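Local coordinates for protein (S)-ureidoglycine aminohydrolase (Escherichia coli, PDB 1RC6) that catalyses the stereospecific, manganese-dependent hydrolysis of (S)-ureidoglycine to (S)-ureidoglycolate and ammonia in the anaerobic use of allantoin as a nitrogen source, at residues Ala57-Tyr62 / Tyr227-Ala232; His198-Gly203 / Tyr251-Asn256. One frame throughout, in Å; residues are numbered along the deposited sequence.

Interaction 1 (Ala57-Tyr62 / Tyr227-Ala232); sequences ASFVDY and YIFMGA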
loop_
_atom_site.group_PDB
_atom_site.type_symbol
_atom_site.label_atom_id
_atom_site.label_comp_id
_atom_site.label_asym_id
_atom_site.label_seq_id
_atom_site.Cartn_x
_atom_site.Cartn_y
_atom_site.Cartn_z
ATOM N N ALA A 57 -0.936 -11.267 -7.975
ATOM C CA ALA A 57 -0.163 -10.851 -6.815
ATOM C C ALA A 57 -0.013 -11.968 -5.800
ATOM O O ALA A 57 -0.836 -12.884 -5.735
ATOM C CB ALA A 57 -0.816 -9.649 -6.163
ATOM N N SER A 58 1.056 -11.889 -5.015
ATOM C CA SER A 58 1.319 -12.879 -3.984
ATOM C C SER A 58 1.016 -12.213 -2.652
ATOM O O SER A 58 1.651 -12.493 -1.638
ATOM C CB SER A 58 2.780 -13.326 -4.034
ATOM O OG SER A 58 3.654 -12.235 -3.796
ATOM N N PHE A 59 0.044 -11.306 -2.679
ATOM C CA PHE A 59 -0.393 -10.579 -1.498
ATOM C C PHE A 59 -1.790 -10.068 -1.759
ATOM O O PHE A 59 -2.314 -10.213 -2.866
ATOM C CB PHE A 59 0.522 -9.383 -1.222
ATOM C CG PHE A 59 0.643 -8.415 -2.384
ATOM C CD1 PHE A 59 1.622 -8.592 -3.362
ATOM C CD2 PHE A 59 -0.220 -7.325 -2.498
ATOM C CE1 PHE A 59 1.742 -7.699 -4.429
ATOM C CE2 PHE A 59 -0.109 -6.430 -3.563
ATOM C CZ PHE A 59 0.875 -6.621 -4.528
ATOM N N VAL A 60 -2.409 -9.491 -0.740
ATOM C CA VAL A 60 -3.732 -8.909 -0.901
ATOM C C VAL A 60 -3.623 -7.573 -0.228
ATOM O O VAL A 60 -3.152 -7.511 0.901
ATOM C CB VAL A 60 -4.826 -9.686 -0.171
ATOM C CG1 VAL A 60 -6.161 -9.036 -0.455
ATOM C CG2 VAL A 60 -4.832 -11.146 -0.597
ATOM N N ASP A 61 -4.006 -6.497 -0.904
ATOM C CA ASP A 61 -3.943 -5.196 -0.257
ATOM C C ASP A 61 -5.292 -4.509 -0.351
ATOM O O ASP A 61 -6.136 -4.898 -1.164
ATOM C CB ASP A 61 -2.800 -4.340 -0.813
ATOM C CG ASP A 61 -2.817 -4.229 -2.311
ATOM O OD1 ASP A 61 -1.843 -3.663 -2.848
ATOM O OD2 ASP A 61 -3.792 -4.698 -2.951
ATOM N N TYR A 62 -5.518 -3.521 0.512
ATOM C CA TYR A 62 -6.807 -2.848 0.555
ATOM C C TYR A 62 -6.726 -1.353 0.738
ATOM O O TYR A 62 -5.704 -0.796 1.139
ATOM C CB TYR A 62 -7.655 -3.343 1.735
ATOM C CG TYR A 62 -7.587 -4.807 2.085
ATOM C CD1 TYR A 62 -6.376 -5.417 2.423
ATOM C CD2 TYR A 62 -8.743 -5.582 2.102
ATOM C CE1 TYR A 62 -6.322 -6.776 2.766
ATOM C CE2 TYR A 62 -8.701 -6.937 2.446
ATOM C CZ TYR A 62 -7.493 -7.523 2.776
ATOM O OH TYR A 62 -7.479 -8.852 3.114
ATOM N N TYR A 227 -4.556 3.298 -8.055
ATOM C CA TYR A 227 -3.805 2.166 -7.553
ATOM C C TYR A 227 -3.223 1.448 -8.742
ATOM O O TYR A 227 -3.884 1.302 -9.754
ATOM C CB TYR A 227 -4.694 1.192 -6.787
ATOM C CG TYR A 227 -3.926 -0.022 -6.321
ATOM C CD1 TYR A 227 -3.086 0.044 -5.212
ATOM C CD2 TYR A 227 -3.992 -1.220 -7.026
ATOM C CE1 TYR A 227 -2.322 -1.061 -4.816
ATOM C CE2 TYR A 227 -3.243 -2.331 -6.647
ATOM C CZ TYR A 227 -2.414 -2.245 -5.546
ATOM O OH TYR A 227 -1.686 -3.344 -5.180
ATOM N N ILE A 228 -1.996 0.969 -8.617
ATOM C CA ILE A 228 -1.375 0.290 -9.732
ATOM C C ILE A 228 -0.713 -1.016 -9.340
ATOM O O ILE A 228 0.086 -1.058 -8.404
ATOM C CB ILE A 228 -0.296 1.170 -10.363
ATOM C CG1 ILE A 228 -0.843 2.569 -10.600
ATOM C CG2 ILE A 228 0.190 0.545 -11.658
ATOM C CD1 ILE A 228 0.214 3.542 -11.035
ATOM N N PHE A 229 -1.044 -2.078 -10.065
ATOM C CA PHE A 229 -0.430 -3.373 -9.819
ATOM C C PHE A 229 0.601 -3.671 -10.899
ATOM O O PHE A 229 0.250 -3.895 -12.050
ATOM C CB PHE A 229 -1.454 -4.502 -9.821
ATOM C CG PHE A 229 -0.825 -5.861 -9.796
ATOM C CD1 PHE A 229 -0.969 -6.731 -10.870
ATOM C CD2 PHE A 229 -0.056 -6.263 -8.700
ATOM C CE1 PHE A 229 -0.356 -7.992 -10.855
ATOM C CE2 PHE A 229 0.558 -7.509 -8.673
ATOM C CZ PHE A 229 0.410 -8.377 -9.750
ATOM N N MET A 230 1.869 -3.674 -10.514
ATOM C CA MET A 230 2.963 -3.945 -11.434
ATOM C C MET A 230 3.375 -5.398 -11.215
ATOM O O MET A 230 4.004 -5.730 -10.208
ATOM C CB MET A 230 4.129 -3.010 -11.117
ATOM C CG MET A 230 3.785 -1.518 -11.112
ATOM S SD MET A 230 5.093 -0.516 -10.309
ATOM C CE MET A 230 4.202 0.960 -9.845
ATOM N N GLY A 231 3.017 -6.263 -12.153
ATOM C CA GLY A 231 3.340 -7.673 -12.024
ATOM C C GLY A 231 4.807 -8.057 -12.138
ATOM O O GLY A 231 5.671 -7.225 -12.421
ATOM N N ALA A 232 5.085 -9.336 -11.912
ATOM C CA ALA A 232 6.445 -9.851 -11.993
ATOM C C ALA A 232 6.944 -9.844 -13.443
ATOM O O ALA A 232 6.258 -10.320 -14.361
ATOM C CB ALA A 232 6.501 -11.264 -11.419
#
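Two torsions bring Y227 and D61 together: Y227 extends its ring with CG anti to the backbone N (chi1 177°), while D61 holds CG between its backbone N and carbonyl carbon (chi1 52°). The side chains approach from opposite directions, and the phenol OH donates a hydrogen bond to OD1. The modelled separation of Y227 OH and D61 OD1, 2.4 Å, is too short to interpret literally at this resolution. Carboxylate and ring planes stand 83° apart, so the acid meets the phenol crosswise. S51 ties down both partners, since its OG hydrogen-bonds to Y227 OH and its backbone N to D61 OD2.

Beside this polar pair lies an apolar cluster. Y227 OH reaches the edge of the F59 ring, near its plane, with F59 CE2 3.8 Å from Y227 OH. F59 in turn points CZ at the edge of the F229 ring, 4.3 Å from F229 CE2. A57 fills the corner between the two rings: its CB lies over one face of F59, toward the rim, and also packs 3.6 Å from F229 CE2. Y132 stacks on F59 from strand 127-135. An alanine in place of F229 would probably deprive A57 CB and F59 CZ of one apolar neighbour and open a gap between the two sheets.

All five touching residues are buried. The contact joins strand 60-67 of the N-terminal cupin sheet, and the residues leading into it, to strand 227-230 of the C-terminal one, the internal domain-to-domain packing expected of a bicupin.

Interaction 2 (His198-Gly203 / Tyr251-Asn256); sequences HVQEHG and YSKDCN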
loop_
_atom_site.group_PDB
_atom_site.type_symbol
_atom_site.label_atom_id
_atom_site.label_comp_id
_atom_site.label_asym_id
_atom_site.label_seq_id
_atom_site.Cartn_x
_atom_site.Cartn_y
_atom_site.Cartn_z
ATOM N N HIS A 198 11.658 -5.605 -12.905
ATOM C CA HIS A 198 11.759 -6.466 -11.735
ATOM C C HIS A 198 11.018 -7.793 -11.777
ATOM O O HIS A 198 9.966 -7.916 -12.403
ATOM C CB HIS A 198 11.247 -5.664 -10.545
ATOM C CG HIS A 198 10.009 -4.880 -10.861
ATOM N ND1 HIS A 198 8.782 -5.475 -11.066
ATOM C CD2 HIS A 198 9.827 -3.558 -11.096
ATOM C CE1 HIS A 198 7.900 -4.556 -11.416
ATOM N NE2 HIS A 198 8.509 -3.384 -11.443
ATOM N N VAL A 199 11.577 -8.777 -11.079
ATOM C CA VAL A 199 10.966 -10.098 -10.961
ATOM C C VAL A 199 9.894 -9.972 -9.870
ATOM O O VAL A 199 8.904 -10.706 -9.858
ATOM C CB VAL A 199 12.004 -11.172 -10.523
ATOM C CG1 VAL A 199 11.296 -12.455 -10.086
ATOM C CG2 VAL A 199 12.956 -11.472 -11.668
ATOM N N GLN A 200 10.100 -9.023 -8.959
ATOM C CA GLN A 200 9.167 -8.797 -7.863
ATOM C C GLN A 200 7.998 -7.900 -8.247
ATOM O O GLN A 200 8.161 -6.906 -8.961
ATOM C CB GLN A 200 9.880 -8.183 -6.644
ATOM C CG GLN A 200 11.405 -8.090 -6.723
ATOM C CD GLN A 200 11.887 -6.961 -7.625
ATOM O OE1 GLN A 200 11.506 -5.800 -7.445
ATOM N NE2 GLN A 200 12.733 -7.297 -8.597
ATOM N N GLU A 201 6.819 -8.264 -7.755
ATOM C CA GLU A 201 5.598 -7.507 -8.003
ATOM C C GLU A 201 5.655 -6.196 -7.222
ATOM O O GLU A 201 6.551 -5.974 -6.407
ATOM C CB GLU A 201 4.385 -8.285 -7.508
ATOM C CG GLU A 201 4.333 -9.734 -7.918
ATOM C CD GLU A 201 3.627 -10.590 -6.877
ATOM O OE1 GLU A 201 3.217 -11.715 -7.216
ATOM O OE2 GLU A 201 3.492 -10.146 -5.716
ATOM N N HIS A 202 4.681 -5.335 -7.470
ATOM C CA HIS A 202 4.592 -4.072 -6.767
ATOM C C HIS A 202 3.127 -3.690 -6.702
ATOM O O HIS A 202 2.354 -4.022 -7.597
ATOM C CB HIS A 202 5.376 -2.969 -7.495
ATOM C CG HIS A 202 6.861 -3.106 -7.382
ATOM N ND1 HIS A 202 7.504 -3.263 -6.172
ATOM C CD2 HIS A 202 7.832 -3.114 -8.325
ATOM C CE1 HIS A 202 8.806 -3.363 -6.375
ATOM N NE2 HIS A 202 9.031 -3.275 -7.673
ATOM N N GLY A 203 2.750 -3.015 -5.627
ATOM C CA GLY A 203 1.386 -2.563 -5.474
ATOM C C GLY A 203 1.532 -1.111 -5.079
ATOM O O GLY A 203 2.037 -0.820 -4.004
ATOM N N TYR A 251 4.260 2.028 -1.983
ATOM C CA TYR A 251 4.238 0.752 -2.673
ATOM C C TYR A 251 4.989 -0.362 -1.970
ATOM O O TYR A 251 6.019 -0.137 -1.336
ATOM C CB TYR A 251 4.790 0.908 -4.093
ATOM C CG TYR A 251 6.291 1.063 -4.172
ATOM C CD1 TYR A 251 6.896 2.324 -4.058
ATOM C CD2 TYR A 251 7.111 -0.049 -4.379
ATOM C CE1 TYR A 251 8.286 2.471 -4.154
ATOM C CE2 TYR A 251 8.507 0.088 -4.473
ATOM C CZ TYR A 251 9.081 1.348 -4.360
ATOM O OH TYR A 251 10.451 1.468 -4.439
ATOM N N SER A 252 4.467 -1.572 -2.120
ATOM C CA SER A 252 5.045 -2.756 -1.520
ATOM C C SER A 252 6.111 -3.382 -2.403
ATOM O O SER A 252 6.260 -3.027 -3.563
ATOM C CB SER A 252 3.950 -3.771 -1.233
ATOM O OG SER A 252 3.156 -3.997 -2.381
ATOM N N LYS A 253 6.844 -4.331 -1.838
ATOM C CA LYS A 253 7.928 -5.002 -2.531
ATOM C C LYS A 253 8.409 -6.157 -1.666
ATOM O O LYS A 253 8.797 -5.950 -0.529
ATOM C CB LYS A 253 9.067 -4.001 -2.735
ATOM C CG LYS A 253 10.454 -4.603 -2.859
ATOM C CD LYS A 253 11.538 -3.562 -2.560
ATOM C CE LYS A 253 12.950 -4.085 -2.856
ATOM N NZ LYS A 253 13.200 -4.334 -4.315
ATOM N N ASP A 254 8.367 -7.374 -2.190
ATOM C CA ASP A 254 8.857 -8.535 -1.445
ATOM C C ASP A 254 10.379 -8.551 -1.633
ATOM O O ASP A 254 10.889 -8.074 -2.652
ATOM C CB ASP A 254 8.262 -9.833 -1.996
ATOM C CG ASP A 254 8.618 -10.062 -3.449
ATOM O OD1 ASP A 254 8.083 -9.345 -4.320
ATOM O OD2 ASP A 254 9.441 -10.949 -3.724
ATOM N N CYS A 255 11.107 -9.096 -0.662
ATOM C CA CYS A 255 12.560 -9.119 -0.756
ATOM C C CYS A 255 13.230 -10.081 0.204
ATOM O O CYS A 255 12.576 -10.755 0.996
ATOM C CB CYS A 255 13.101 -7.725 -0.487
ATOM S SG CYS A 255 12.591 -7.098 1.137
ATOM N N ASN A 256 14.558 -10.125 0.118
ATOM C CA ASN A 256 15.392 -10.973 0.963
ATOM C C ASN A 256 15.088 -12.468 0.944
ATOM O O ASN A 256 15.432 -13.175 1.894
ATOM C CB ASN A 256 15.342 -10.506 2.419
ATOM C CG ASN A 256 15.712 -9.042 2.586
ATOM O OD1 ASN A 256 16.471 -8.463 1.791
ATOM N ND2 ASN A 256 15.189 -8.437 3.646
#
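H202 ND1 donates a nearly straight hydrogen bond to the carbonyl oxygen of S252, with 2.9 Å between H202 ND1 and S252 O and 170° at the hydrogen. The acceptor lies in the imidazole plane and the donor in the carbonyl plane, so the bond restrains the ring's rotation. A backbone bond follows, S252 N to G203 O at 3.2 Å, joining the antiparallel strands 202-208 and 247-254. Y251 CA adds a CA-H...O contact to the same G203 oxygen.

Two neighbours pack on the imidazole in different ways. Y251 turns the CD2-CE2 edge of its ring toward the H202 face, an offset edge-to-face pair with centroids 5.3 Å apart and planes at 88°. K253 instead meets the imidazole at its edge: K253 CB lies 3.7 Å from H202 CE1, near the ring plane. Farther out, E201 OE2 and D254 OD1 are 4.9 Å apart, like charges not in contact, and the E201 carboxylate is hydrogen-bonded to S58.

With ND1 committed to a backbone carbonyl, NE2 is the H202 nitrogen left to face a metal. This is consistent with the manganese site inferred from relatives, which H198, E196 and Q236 would complete. S252 would then be a second-shell residue, its carbonyl helping to orient a probable ligand; K253, a probable substrate-binding residue, lies alongside.

Interactions 1 and 2 have centres 9 Å apart and meet on strands 227-230 and 202-208, neighbours in the C-terminal sheet. A probable backbone hydrogen bond from H202 N to M230 O (2.8 Å) joins them there, and Y227 OH packs 3.2 Å from G203 CA. At the domain boundary, S58 OG and E201 OE2 are 2.8 Å apart in a further probable hydrogen bond, so residues 57-62, which pack on 227-232 in interaction 1, also reach the 198-203 segment of interaction 2. The nearest side-chain atoms of F229 and H202 are about 6 Å apart, so interaction 1 lies close to the probable manganese site, to which interaction 2 contributes H198 and H202, without reaching H202 NE2.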